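Local coordinates for protein arginine kinase (Cydia pomonella granulosis virus, PDB 6VVG) that probably transfers phosphate from ATP to protein serine and threonine residues, and relies for its kinase activity on a side-to-side dimer, at residues F61-L66 against N130-N135; I123-A128 against W197-V202; A11-K16 against L76-F81; V142-L147 against Y204-T209; L234-L239 against L257-N262. All blocks are in the same frame, centred on the assembly; numbering follows the deposited sequence. Where two conformers were deposited one is given.

Contact 1 (F61-L66 against N130-N135); sequences FDVHIL and NDLHKN
L66 and N135 meet from opposite directions where the C-helix of the protein kinase fold (helix 59-66) passes the end of the E-helix (helix 115-133), so the contact ties the N-lobe to the C-lobe. L66 does the touching with both methyls: CD1 lies 3.7 Å from N135 CG and 3.8 Å from N135 CB, while L66 CD2 reaches N135 OD1, also at 3.7 Å. One turn back, the packing is thinner, with V63 CG2 and L132 CD1 4.3 Å apart. L132 gets its branch that close because CG stands anti to the backbone N (chi1 169°). I137 of strand 137-138 packs against V63, L66 and L132, so both parts of the contact share one apolar neighbour.

Further out, in one of its two conformers, D131 places OD1 near K134 NZ and OD2 near N70. On the N-lobe side, F61 meets F79 and F81 of the second subunit edge to face, consistent with a dimer centred on this helix.

What fixes the amide of N135 is L132 O, which accepts from N135 N and, at 3.1 Å, from N135 ND2, both on the same face of the carbonyl plane. With no direct hydrogen bond between the two segments, a weak water bridge spans them: the water accepts from N135 ND2 at 2.8 Å and gives a weak bond to L66 O at 3.3 Å.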
# COMPACT_ATOMS: atom_id res chain seq x y z
N PHE A 61 5.24 -5.46 0.79
CA PHE A 61 6.45 -4.73 0.42
C PHE A 61 6.50 -3.37 1.11
O PHE A 61 7.54 -2.98 1.66
CB PHE A 61 6.50 -4.57 -1.11
CG PHE A 61 7.65 -3.73 -1.60
CD1 PHE A 61 8.95 -4.19 -1.49
CD2 PHE A 61 7.42 -2.49 -2.17
CE1 PHE A 61 10.01 -3.42 -1.94
CE2 PHE A 61 8.48 -1.72 -2.62
CZ PHE A 61 9.77 -2.19 -2.50
N ASP A 62 5.38 -2.65 1.12
CA ASP A 62 5.37 -1.31 1.70
C ASP A 62 5.74 -1.34 3.17
O ASP A 62 6.48 -0.46 3.65
CB ASP A 62 3.99 -0.67 1.52
CG ASP A 62 3.55 -0.60 0.08
OD1 ASP A 62 3.44 -1.67 -0.55
OD2 ASP A 62 3.32 0.52 -0.43
N VAL A 63 5.22 -2.31 3.92
CA VAL A 63 5.47 -2.34 5.36
C VAL A 63 6.96 -2.45 5.63
O VAL A 63 7.51 -1.73 6.48
CB VAL A 63 4.68 -3.48 6.02
CG1 VAL A 63 5.08 -3.60 7.49
CG2 VAL A 63 3.19 -3.24 5.88
N HIS A 64 7.64 -3.35 4.92
CA HIS A 64 9.09 -3.45 5.07
C HIS A 64 9.76 -2.11 4.82
O HIS A 64 10.56 -1.63 5.63
CB HIS A 64 9.66 -4.50 4.11
CG HIS A 64 9.30 -5.91 4.46
ND1 HIS A 64 9.99 -6.64 5.40
CD2 HIS A 64 8.35 -6.73 3.97
CE1 HIS A 64 9.47 -7.85 5.49
NE2 HIS A 64 8.46 -7.93 4.63
N ILE A 65 9.43 -1.48 3.68
CA ILE A 65 10.09 -0.23 3.30
C ILE A 65 9.73 0.88 4.28
O ILE A 65 10.61 1.57 4.81
CB ILE A 65 9.70 0.15 1.86
CG1 ILE A 65 10.13 -0.92 0.87
CG2 ILE A 65 10.30 1.51 1.50
CD1 ILE A 65 11.59 -1.30 0.95
N LEU A 66 8.43 1.07 4.52
CA LEU A 66 8.01 2.17 5.38
C LEU A 66 8.66 2.07 6.76
O LEU A 66 9.00 3.09 7.36
CB LEU A 66 6.49 2.17 5.51
CG LEU A 66 5.70 2.64 4.29
CD1 LEU A 66 4.20 2.42 4.51
CD2 LEU A 66 6.00 4.09 3.98
N ASN A 130 1.88 1.55 16.42
CA ASN A 130 1.50 2.95 16.22
C ASN A 130 2.32 3.58 15.11
O ASN A 130 1.78 4.30 14.26
CB ASN A 130 1.66 3.74 17.51
CG ASN A 130 1.07 5.14 17.41
OD1 ASN A 130 -0.10 5.31 17.08
ND2 ASN A 130 1.88 6.15 17.70
N ASP A 131 3.64 3.35 15.10
CA ASP A 131 4.49 3.87 14.04
C ASP A 131 4.00 3.42 12.67
O ASP A 131 3.93 4.21 11.73
CB ASP A 131 5.94 3.46 14.27
CG ASP A 131 6.93 4.32 13.51
OD1 ASP A 131 6.54 5.43 13.08
OD2 ASP A 131 8.09 3.90 13.34
N LEU A 132 3.66 2.13 12.55
CA LEU A 132 3.09 1.64 11.30
C LEU A 132 1.79 2.37 10.97
O LEU A 132 1.57 2.77 9.83
CB LEU A 132 2.84 0.14 11.40
CG LEU A 132 2.02 -0.53 10.30
CD1 LEU A 132 2.64 -0.25 8.94
CD2 LEU A 132 1.91 -2.03 10.54
N HIS A 133 0.94 2.56 11.98
CA HIS A 133 -0.38 3.15 11.75
C HIS A 133 -0.30 4.58 11.24
O HIS A 133 -1.24 5.03 10.57
CB HIS A 133 -1.18 3.08 13.05
CG HIS A 133 -1.55 1.68 13.45
ND1 HIS A 133 -1.94 1.35 14.73
CD2 HIS A 133 -1.59 0.53 12.74
CE1 HIS A 133 -2.21 0.06 14.79
NE2 HIS A 133 -2.01 -0.46 13.59
N LYS A 134 0.78 5.31 11.53
CA LYS A 134 0.91 6.66 11.00
C LYS A 134 0.84 6.68 9.47
O LYS A 134 0.54 7.73 8.89
CB LYS A 134 2.22 7.29 11.46
CG LYS A 134 2.29 7.66 12.94
CD LYS A 134 3.67 8.23 13.28
CE LYS A 134 3.87 8.40 14.78
NZ LYS A 134 5.18 7.85 15.24
N ASN A 135 1.11 5.55 8.82
CA ASN A 135 1.01 5.43 7.37
C ASN A 135 -0.39 5.04 6.91
O ASN A 135 -0.59 4.84 5.70
CB ASN A 135 2.02 4.39 6.87
CG ASN A 135 3.44 4.71 7.30
OD1 ASN A 135 4.07 5.63 6.78
ND2 ASN A 135 3.96 3.95 8.26
O HOH W 1 6.59 4.78 8.93

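Contact 2 (I123-A128 against W197-V202); sequences ITLVTA and WAVGVV
V199 pushes its two methyls into the flank of helix 115-133, and the close packing gathers around that one valine. L125 comes at it tip to tip: L125 CD2 is 3.8 Å from V199 CG2 and 4.0 Å from V199 CG1, with L125 CG not far behind. The leucine gets there with CG anti to its own nitrogen (chi1 175°). V126 approaches differently, crossing V199 at about a right angle, and only its CG2 comes near, 4.1 Å from V199 CG1. All three residues are buried, and no hydrogen bond crosses between the segments.

These are the E- and F-helices of the kinase C-lobe. The F-helix, here helix 192-208, runs through the middle of that lobe and serves as its scaffold, so V199 marks where the E-helix leans on it; the backbones are 7.6 Å apart between V126 CA and V199 CA. Y268 and I271 of helix 268-272 pack on V126, while L147 fills in beside L125 and V202.

Away from V199 the contact slackens quickly. V202, one turn along, also points at helix 115-133, but V202 CG1 stays 4.5 Å from L125 CD2. On the far flank of that helix T127 is exposed and T124 partly so, and T124 OG1 hydrogen-bonds K120 O within its own helix.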
# COMPACT_ATOMS: atom_id res chain seq x y z
N ILE A 123 4.66 -2.48 25.64
CA ILE A 123 5.00 -1.10 25.31
C ILE A 123 5.65 -1.04 23.93
O ILE A 123 5.28 -0.21 23.09
CB ILE A 123 5.91 -0.49 26.39
CG1 ILE A 123 5.13 -0.24 27.68
CG2 ILE A 123 6.53 0.80 25.89
CD1 ILE A 123 6.00 0.16 28.86
N THR A 124 6.62 -1.92 23.69
CA THR A 124 7.29 -1.95 22.40
C THR A 124 6.31 -2.26 21.28
O THR A 124 6.31 -1.60 20.24
CB THR A 124 8.42 -2.99 22.43
OG1 THR A 124 9.31 -2.70 23.51
CG2 THR A 124 9.18 -3.01 21.12
N LEU A 125 5.47 -3.28 21.47
CA LEU A 125 4.52 -3.66 20.44
C LEU A 125 3.57 -2.52 20.10
O LEU A 125 3.33 -2.22 18.93
CB LEU A 125 3.73 -4.89 20.89
CG LEU A 125 2.61 -5.38 19.98
CD1 LEU A 125 3.15 -5.75 18.61
CD2 LEU A 125 1.89 -6.56 20.62
N VAL A 126 3.01 -1.88 21.13
CA VAL A 126 2.08 -0.77 20.91
C VAL A 126 2.77 0.37 20.18
O VAL A 126 2.23 0.94 19.22
CB VAL A 126 1.49 -0.31 22.25
CG1 VAL A 126 0.73 1.01 22.08
CG2 VAL A 126 0.59 -1.39 22.84
N THR A 127 3.98 0.71 20.62
CA THR A 127 4.73 1.79 19.98
C THR A 127 5.04 1.46 18.53
O THR A 127 4.91 2.31 17.64
CB THR A 127 6.02 2.06 20.76
OG1 THR A 127 5.70 2.56 22.06
CG2 THR A 127 6.90 3.06 20.02
N ALA A 128 5.47 0.22 18.26
CA ALA A 128 5.81 -0.17 16.90
C ALA A 128 4.59 -0.15 16.00
O ALA A 128 4.63 0.39 14.89
CB ALA A 128 6.45 -1.56 16.91
N TRP A 197 -7.10 -4.82 19.25
CA TRP A 197 -7.76 -5.99 19.84
C TRP A 197 -6.82 -7.18 19.86
O TRP A 197 -6.70 -7.87 20.88
CB TRP A 197 -9.03 -6.32 19.05
CG TRP A 197 -9.75 -7.53 19.57
CD1 TRP A 197 -9.52 -8.83 19.24
CD2 TRP A 197 -10.84 -7.54 20.50
NE1 TRP A 197 -10.39 -9.65 19.91
CE2 TRP A 197 -11.21 -8.88 20.69
CE3 TRP A 197 -11.53 -6.54 21.20
CZ2 TRP A 197 -12.25 -9.26 21.54
CZ3 TRP A 197 -12.56 -6.91 22.04
CH2 TRP A 197 -12.91 -8.26 22.21
N ALA A 198 -6.13 -7.44 18.75
CA ALA A 198 -5.17 -8.54 18.71
C ALA A 198 -4.05 -8.32 19.73
O ALA A 198 -3.60 -9.27 20.37
CB ALA A 198 -4.59 -8.68 17.30
N VAL A 199 -3.60 -7.07 19.88
CA VAL A 199 -2.63 -6.77 20.93
C VAL A 199 -3.19 -7.17 22.29
O VAL A 199 -2.48 -7.74 23.13
CB VAL A 199 -2.24 -5.29 20.90
CG1 VAL A 199 -1.47 -4.92 22.17
CG2 VAL A 199 -1.41 -4.98 19.66
N GLY A 200 -4.47 -6.88 22.53
CA GLY A 200 -5.09 -7.28 23.78
C GLY A 200 -5.04 -8.78 24.00
O GLY A 200 -4.76 -9.25 25.10
N VAL A 201 -5.32 -9.56 22.95
CA VAL A 201 -5.25 -11.01 23.09
C VAL A 201 -3.82 -11.44 23.39
O VAL A 201 -3.58 -12.28 24.26
CB VAL A 201 -5.80 -11.70 21.83
CG1 VAL A 201 -5.66 -13.21 21.95
CG2 VAL A 201 -7.25 -11.31 21.59
N VAL A 202 -2.85 -10.88 22.66
CA VAL A 202 -1.45 -11.20 22.92
C VAL A 202 -1.08 -10.86 24.35
O VAL A 202 -0.41 -11.65 25.03
CB VAL A 202 -0.55 -10.46 21.92
CG1 VAL A 202 0.92 -10.64 22.28
CG2 VAL A 202 -0.82 -10.93 20.50

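Contact 3 (A11-K16 against L76-F81); sequences AQELSK and LHNFVF
The amide of N78 is the flat group facing helix 5-13, and E13 brushes it with an aliphatic carbon, E13 CG lying 4.3 Å from N78 OD1. The ring of F79 belongs to the other side of the strand: F81 N sits over one of its faces, 4.2 Å above the plane and offset toward the rim, and the rings of F61 and F56 also meet it.

Between the segments the apolar contact is L14 against V80. They reach for each other tip to tip, with V80 CG2 4.0 Å from L14 CD2 and 4.1 Å from L14 CD1; L14 CD1 also lies 4.3 Å from N78 CB. With CG anti to the backbone nitrogen (chi1 -165°), L14 extends toward the strand from the type I turn E13-K16 that ends the helix.

H77 and N78 both face I90, forming a classic beta bulge in strand 76-82. This is the outermost strand of the N-lobe sheet within its chain, but N78-F81 pair antiparallel with a strand of the second subunit, so the sheet continues across the dimer. L14 lies against L88 and I90 of strand 87-92 and against V10 of the second subunit, whose own L14 packs on V80.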
# COMPACT_ATOMS: atom_id res chain seq x y z
N ALA A 11 20.33 -10.71 -11.59
CA ALA A 11 20.53 -12.16 -11.70
C ALA A 11 21.84 -12.58 -11.04
O ALA A 11 21.94 -13.68 -10.45
CB ALA A 11 20.52 -12.53 -13.17
N GLN A 12 22.85 -11.72 -11.11
CA GLN A 12 24.12 -12.03 -10.48
C GLN A 12 24.00 -11.94 -8.96
O GLN A 12 24.43 -12.86 -8.25
CB GLN A 12 25.21 -11.09 -10.99
N GLU A 13 23.45 -10.84 -8.44
CA GLU A 13 23.34 -10.68 -7.00
C GLU A 13 22.48 -11.79 -6.40
O GLU A 13 22.92 -12.52 -5.50
CB GLU A 13 22.74 -9.30 -6.66
CG GLU A 13 22.64 -9.04 -5.16
CD GLU A 13 23.88 -9.49 -4.39
OE1 GLU A 13 24.98 -8.96 -4.68
OE2 GLU A 13 23.76 -10.37 -3.52
N LEU A 14 21.24 -11.92 -6.88
CA LEU A 14 20.31 -12.90 -6.33
C LEU A 14 20.68 -14.33 -6.69
O LEU A 14 19.96 -15.25 -6.28
CB LEU A 14 18.89 -12.59 -6.79
CG LEU A 14 17.71 -13.26 -6.09
CD1 LEU A 14 17.10 -12.37 -5.04
CD2 LEU A 14 16.68 -13.62 -7.16
N SER A 15 21.78 -14.54 -7.41
CA SER A 15 22.32 -15.88 -7.64
C SER A 15 23.35 -16.27 -6.59
O SER A 15 23.84 -17.41 -6.61
CB SER A 15 22.96 -15.96 -9.02
OG SER A 15 23.87 -17.05 -9.11
N LYS A 16 23.70 -15.37 -5.68
CA LYS A 16 24.66 -15.68 -4.63
C LYS A 16 24.03 -16.42 -3.46
O LYS A 16 24.75 -17.04 -2.67
CB LYS A 16 25.30 -14.39 -4.11
CG LYS A 16 26.11 -13.61 -5.13
CD LYS A 16 26.81 -12.42 -4.47
CE LYS A 16 27.43 -11.49 -5.50
NZ LYS A 16 26.99 -10.08 -5.30
N LEU A 76 14.03 -5.43 4.69
CA LEU A 76 13.96 -6.16 3.43
C LEU A 76 15.18 -5.80 2.59
O LEU A 76 15.40 -4.63 2.26
CB LEU A 76 12.68 -5.82 2.67
CG LEU A 76 12.49 -6.55 1.34
CD1 LEU A 76 12.14 -8.01 1.60
CD2 LEU A 76 11.41 -5.88 0.50
N HIS A 77 15.97 -6.81 2.23
CA HIS A 77 17.21 -6.59 1.49
C HIS A 77 17.01 -6.72 -0.01
O HIS A 77 17.49 -5.88 -0.78
CB HIS A 77 18.28 -7.56 1.98
CG HIS A 77 18.85 -7.19 3.32
ND1 HIS A 77 19.57 -6.03 3.52
CD2 HIS A 77 18.77 -7.80 4.52
CE1 HIS A 77 19.93 -5.96 4.79
NE2 HIS A 77 19.46 -7.02 5.42
N ASN A 78 16.29 -7.75 -0.45
CA ASN A 78 15.98 -7.92 -1.86
C ASN A 78 14.55 -8.40 -2.00
O ASN A 78 14.00 -9.01 -1.08
CB ASN A 78 16.93 -8.93 -2.53
CG ASN A 78 18.39 -8.56 -2.36
OD1 ASN A 78 18.99 -7.92 -3.22
ND2 ASN A 78 18.96 -8.96 -1.23
N PHE A 79 13.95 -8.13 -3.16
CA PHE A 79 12.58 -8.52 -3.43
C PHE A 79 12.40 -8.59 -4.94
O PHE A 79 12.71 -7.63 -5.65
CB PHE A 79 11.58 -7.54 -2.79
CG PHE A 79 10.16 -7.74 -3.23
CD1 PHE A 79 9.53 -8.97 -3.11
CD2 PHE A 79 9.46 -6.68 -3.77
CE1 PHE A 79 8.22 -9.13 -3.52
CE2 PHE A 79 8.15 -6.83 -4.18
CZ PHE A 79 7.53 -8.05 -4.06
N VAL A 80 11.94 -9.74 -5.42
CA VAL A 80 11.69 -9.97 -6.83
C VAL A 80 10.26 -10.45 -6.96
O VAL A 80 9.92 -11.54 -6.47
CB VAL A 80 12.66 -10.99 -7.44
CG1 VAL A 80 12.34 -11.19 -8.91
CG2 VAL A 80 14.10 -10.54 -7.24
N PHE A 81 9.41 -9.66 -7.60
CA PHE A 81 8.03 -10.05 -7.89
C PHE A 81 7.94 -10.48 -9.35
O PHE A 81 8.50 -9.82 -10.23
CB PHE A 81 7.06 -8.90 -7.61
CG PHE A 81 5.74 -9.05 -8.31
CD1 PHE A 81 4.70 -9.77 -7.73
CD2 PHE A 81 5.53 -8.46 -9.54
CE1 PHE A 81 3.49 -9.90 -8.37
CE2 PHE A 81 4.32 -8.59 -10.19
CZ PHE A 81 3.30 -9.31 -9.61

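Contact 4 (V142-L147 against Y204-T209); sequences VKLENL and YEILST
L144 supplies the loop's share of the contact, and its apolar side is simple: L144 CD2 packs against I206 CG2 at 4.1 Å.

Its other partner is polar. The carboxylate of E205 lies beside the leucine's branch, with E205 OE1 3.2 Å from L144 CD1 and 3.3 Å from L144 CG. This is van der Waals packing of an oxygen on methyl and methine carbons; a polar partner of E205 OE1 is Y179 OH, through a weak hydrogen bond, and the same hydroxyl is weakly bonded to L144 N. L144 faces the helix with CG anti to its carbonyl carbon (chi1 -55°).

The V142-N146 run belongs to the catalytic loop of the kinase fold, here set against the C-terminal end of the F-helix (helix 192-208). E145 and N146, next along from L144, touch the bound AMP.

No hydrogen bond joins the two segments directly. Within the helix end, Y204 O accepts from S208 N and, at 2.7 Å, from S208 OG, the two donors arriving from opposite faces of the carbonyl plane.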
# COMPACT_ATOMS: atom_id res chain seq x y z
N VAL A 142 -1.66 -9.57 13.77
CA VAL A 142 -0.89 -9.59 15.02
C VAL A 142 -1.28 -10.83 15.83
O VAL A 142 -2.47 -11.04 16.13
CB VAL A 142 -1.15 -8.32 15.82
CG1 VAL A 142 -0.43 -8.35 17.15
CG2 VAL A 142 -0.78 -7.09 15.00
N LYS A 143 -0.30 -11.64 16.19
CA LYS A 143 -0.50 -12.80 17.04
C LYS A 143 0.86 -13.27 17.54
O LYS A 143 1.90 -12.83 17.05
CB LYS A 143 -1.24 -13.92 16.30
CG LYS A 143 -0.65 -14.27 14.94
CD LYS A 143 -1.36 -15.49 14.34
CE LYS A 143 -1.05 -15.65 12.86
NZ LYS A 143 -1.41 -17.01 12.36
N LEU A 144 0.82 -14.19 18.50
CA LEU A 144 2.05 -14.66 19.13
C LEU A 144 3.07 -15.12 18.10
O LEU A 144 4.26 -14.79 18.19
CB LEU A 144 1.73 -15.80 20.10
CG LEU A 144 0.69 -15.53 21.18
CD1 LEU A 144 0.27 -16.81 21.89
CD2 LEU A 144 1.27 -14.53 22.17
N GLU A 145 2.62 -15.88 17.11
CA GLU A 145 3.54 -16.48 16.14
C GLU A 145 4.19 -15.44 15.23
O GLU A 145 5.20 -15.75 14.59
CB GLU A 145 2.79 -17.51 15.31
CG GLU A 145 2.21 -18.67 16.12
CD GLU A 145 0.87 -18.35 16.77
OE1 GLU A 145 0.46 -17.17 16.74
OE2 GLU A 145 0.23 -19.27 17.32
N ASN A 146 3.65 -14.22 15.17
CA ASN A 146 4.22 -13.17 14.34
C ASN A 146 4.97 -12.12 15.17
O ASN A 146 5.25 -11.02 14.66
CB ASN A 146 3.13 -12.50 13.51
CG ASN A 146 2.63 -13.39 12.39
OD1 ASN A 146 3.33 -14.31 11.97
ND2 ASN A 146 1.43 -13.12 11.90
N LEU A 147 5.29 -12.43 16.42
CA LEU A 147 6.03 -11.53 17.31
C LEU A 147 7.27 -12.29 17.75
O LEU A 147 7.24 -13.05 18.73
CB LEU A 147 5.16 -11.09 18.48
CG LEU A 147 3.86 -10.41 18.03
CD1 LEU A 147 2.95 -10.10 19.20
CD2 LEU A 147 4.17 -9.13 17.24
N TYR A 204 -3.03 -10.65 27.03
CA TYR A 204 -3.63 -11.64 27.92
C TYR A 204 -2.85 -12.95 27.88
O TYR A 204 -2.65 -13.59 28.92
CB TYR A 204 -5.09 -11.88 27.55
CG TYR A 204 -5.85 -12.61 28.63
CD1 TYR A 204 -5.71 -13.99 28.81
CD2 TYR A 204 -6.70 -11.93 29.48
CE1 TYR A 204 -6.40 -14.65 29.80
CE2 TYR A 204 -7.40 -12.59 30.48
CZ TYR A 204 -7.24 -13.95 30.63
OH TYR A 204 -7.93 -14.60 31.63
N GLU A 205 -2.40 -13.35 26.70
CA GLU A 205 -1.75 -14.65 26.55
C GLU A 205 -0.38 -14.67 27.22
O GLU A 205 -0.05 -15.62 27.94
CB GLU A 205 -1.65 -15.01 25.07
CG GLU A 205 -2.99 -15.39 24.46
CD GLU A 205 -2.90 -15.72 22.99
OE1 GLU A 205 -2.33 -14.91 22.23
OE2 GLU A 205 -3.41 -16.79 22.60
N ILE A 206 0.43 -13.63 27.00
CA ILE A 206 1.75 -13.66 27.62
C ILE A 206 1.65 -13.45 29.12
O ILE A 206 2.46 -14.00 29.89
CB ILE A 206 2.71 -12.63 26.98
CG1 ILE A 206 2.14 -11.21 27.06
CG2 ILE A 206 3.02 -13.02 25.55
CD1 ILE A 206 3.13 -10.16 26.57
N LEU A 207 0.68 -12.66 29.58
CA LEU A 207 0.55 -12.43 31.02
C LEU A 207 0.05 -13.67 31.74
O LEU A 207 0.54 -14.01 32.82
CB LEU A 207 -0.39 -11.25 31.28
CG LEU A 207 0.19 -9.85 31.08
CD1 LEU A 207 -0.92 -8.81 31.04
CD2 LEU A 207 1.20 -9.53 32.17
N SER A 208 -0.92 -14.37 31.15
CA SER A 208 -1.56 -15.51 31.79
C SER A 208 -1.07 -16.86 31.28
O SER A 208 -1.24 -17.86 31.98
CB SER A 208 -3.08 -15.44 31.61
OG SER A 208 -3.44 -15.81 30.28
N THR A 209 -0.47 -16.89 30.10
CA THR A 209 -0.12 -18.11 29.36
C THR A 209 -1.36 -18.87 28.90
O THR A 209 -1.25 -20.03 28.49
CB THR A 209 0.77 -19.06 30.18
OG1 THR A 209 -0.01 -19.76 31.16
CG2 THR A 209 1.88 -18.29 30.87

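Contact 5 (L234-L239 against L257-N262); sequences LYSKPL and LALDIN
L259 holds CG anti to its backbone nitrogen (chi1 172°), which sends its two methyls out toward Y235 and S236. L239 is set the same way (chi1 -165°), whereas L257 has CG anti to the carbonyl carbon (chi1 -61°), and the two meet at about a right angle, L239 CD1 to L257 CD1 at 4.1 Å. In the kinase C-lobe this joins the end of the G-helix (helix 228-235) to the loop between helices 247-256 and 268-272.

L259 CD1 rests 4.1 Å from Y235 CB, and L259 CD2 lies 3.8 Å from S236 OG. The backbone is involved too, with L259 CB 4.1 Å from Y235 O. The tyrosine ring heads elsewhere: it meets W197 and F213, and its OH hydrogen-bonds F180 O. L257 packs on W197 and V201 of helix 192-208 while L239 touches Y204 of the same helix, so the leucine pair sits against the F-helix.

Beyond L259 the loop closes in an Asx turn. D260 OD1 takes N262 N at 2.9 Å from above the carboxylate plane and N262 ND2 at 3.1 Å on its syn lone pair.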
# COMPACT_ATOMS: atom_id res chain seq x y z
N LEU A 234 -18.68 -15.76 22.82
CA LEU A 234 -17.57 -15.90 23.75
C LEU A 234 -17.13 -14.55 24.30
O LEU A 234 -16.85 -14.41 25.49
CB LEU A 234 -16.41 -16.60 23.06
CG LEU A 234 -16.77 -17.98 22.50
CD1 LEU A 234 -15.57 -18.65 21.87
CD2 LEU A 234 -17.37 -18.86 23.59
N TYR A 235 -17.09 -13.52 23.44
CA TYR A 235 -16.72 -12.19 23.90
C TYR A 235 -17.73 -11.64 24.90
O TYR A 235 -17.40 -10.70 25.63
CB TYR A 235 -16.60 -11.24 22.71
CG TYR A 235 -15.54 -11.61 21.69
CD1 TYR A 235 -14.56 -12.55 21.99
CD2 TYR A 235 -15.52 -11.03 20.43
CE1 TYR A 235 -13.59 -12.89 21.07
CE2 TYR A 235 -14.56 -11.37 19.50
CZ TYR A 235 -13.60 -12.30 19.82
OH TYR A 235 -12.64 -12.64 18.89
N SER A 236 -18.93 -12.20 24.95
CA SER A 236 -19.95 -11.74 25.89
C SER A 236 -19.78 -12.31 27.29
O SER A 236 -20.43 -11.83 28.22
CB SER A 236 -21.35 -12.11 25.37
OG SER A 236 -21.74 -11.27 24.30
N LYS A 237 -18.94 -13.32 27.46
CA LYS A 237 -18.72 -13.92 28.77
C LYS A 237 -17.64 -13.17 29.53
O LYS A 237 -16.84 -12.44 28.95
CB LYS A 237 -18.32 -15.39 28.62
CG LYS A 237 -19.18 -16.17 27.63
CD LYS A 237 -18.95 -17.67 27.75
CE LYS A 237 -19.78 -18.44 26.74
NZ LYS A 237 -19.30 -19.84 26.55
N PRO A 238 -17.61 -13.29 30.86
CA PRO A 238 -16.61 -12.57 31.64
C PRO A 238 -15.18 -12.96 31.26
O PRO A 238 -14.89 -14.13 30.99
CB PRO A 238 -16.92 -12.97 33.09
CG PRO A 238 -18.41 -13.32 33.07
CD PRO A 238 -18.61 -13.98 31.71
N LEU A 239 -14.30 -11.96 31.23
CA LEU A 239 -12.88 -12.22 31.04
C LEU A 239 -12.28 -12.74 32.34
O LEU A 239 -12.37 -12.06 33.37
CB LEU A 239 -12.16 -10.94 30.62
CG LEU A 239 -10.76 -11.13 30.04
CD1 LEU A 239 -10.84 -11.84 28.68
CD2 LEU A 239 -10.01 -9.81 29.92
N LEU A 257 -9.99 -5.68 25.99
CA LEU A 257 -10.86 -6.66 25.35
C LEU A 257 -12.33 -6.42 25.66
O LEU A 257 -13.16 -7.32 25.49
CB LEU A 257 -10.45 -8.08 25.77
CG LEU A 257 -9.02 -8.43 25.36
CD1 LEU A 257 -8.54 -9.74 25.95
CD2 LEU A 257 -8.93 -8.46 23.82
N ALA A 258 -12.68 -5.21 26.10
CA ALA A 258 -14.08 -4.85 26.28
C ALA A 258 -14.85 -5.07 24.98
O ALA A 258 -14.46 -4.59 23.92
CB ALA A 258 -14.19 -3.39 26.71
N LEU A 259 -15.95 -5.82 25.08
CA LEU A 259 -16.78 -6.05 23.90
C LEU A 259 -17.22 -4.72 23.28
O LEU A 259 -17.11 -4.52 22.07
CB LEU A 259 -18.00 -6.89 24.27
CG LEU A 259 -19.05 -7.05 23.16
CD1 LEU A 259 -18.42 -7.65 21.91
CD2 LEU A 259 -20.22 -7.90 23.64
N ASP A 260 -17.74 -3.81 24.11
CA ASP A 260 -18.17 -2.50 23.66
C ASP A 260 -16.95 -1.62 23.42
O ASP A 260 -16.18 -1.35 24.35
CB ASP A 260 -19.10 -1.88 24.70
CG ASP A 260 -19.76 -0.60 24.23
OD1 ASP A 260 -19.31 -0.01 23.21
OD2 ASP A 260 -20.73 -0.17 24.88
N ILE A 261 -16.76 -1.17 22.18
CA ILE A 261 -15.58 -0.36 21.88
C ILE A 261 -15.60 0.93 22.68
O ILE A 261 -14.54 1.49 22.99
CB ILE A 261 -15.49 -0.09 20.36
CG1 ILE A 261 -14.07 0.37 20.01
CG2 ILE A 261 -16.50 0.95 19.94
CD1 ILE A 261 -13.70 0.17 18.55
N ASN A 262 -16.78 1.42 23.04
CA ASN A 262 -16.90 2.61 23.87
C ASN A 262 -16.48 2.38 25.31
O ASN A 262 -16.49 3.33 26.10
CB ASN A 262 -18.34 3.12 23.82
CG ASN A 262 -18.75 3.57 22.44
OD1 ASN A 262 -18.46 4.69 22.03
ND2 ASN A 262 -19.43 2.69 21.70

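Overall arrangement
The five contacts run from the dimer interface through the N-lobe to the far side of the C-lobe, the centres of contacts 3 and 5 being about 46 Å apart on opposite sides of the chain's centre. Contact 3 opens first along the chain and crosses contact 1; the two meet through F61 on F79 and L76, and H64 on L76, and both touch the second subunit. Helix 115-133 then carries contact 1 into contact 2, centres about 15 Å apart. Helix 192-208 is shared by contacts 2 and 4, centres about 9 Å apart, and its W197 and Y204 reach contact 5. Contacts 2, 4 and 5 touch within the C-lobe; helix 115-133 joins the two groups.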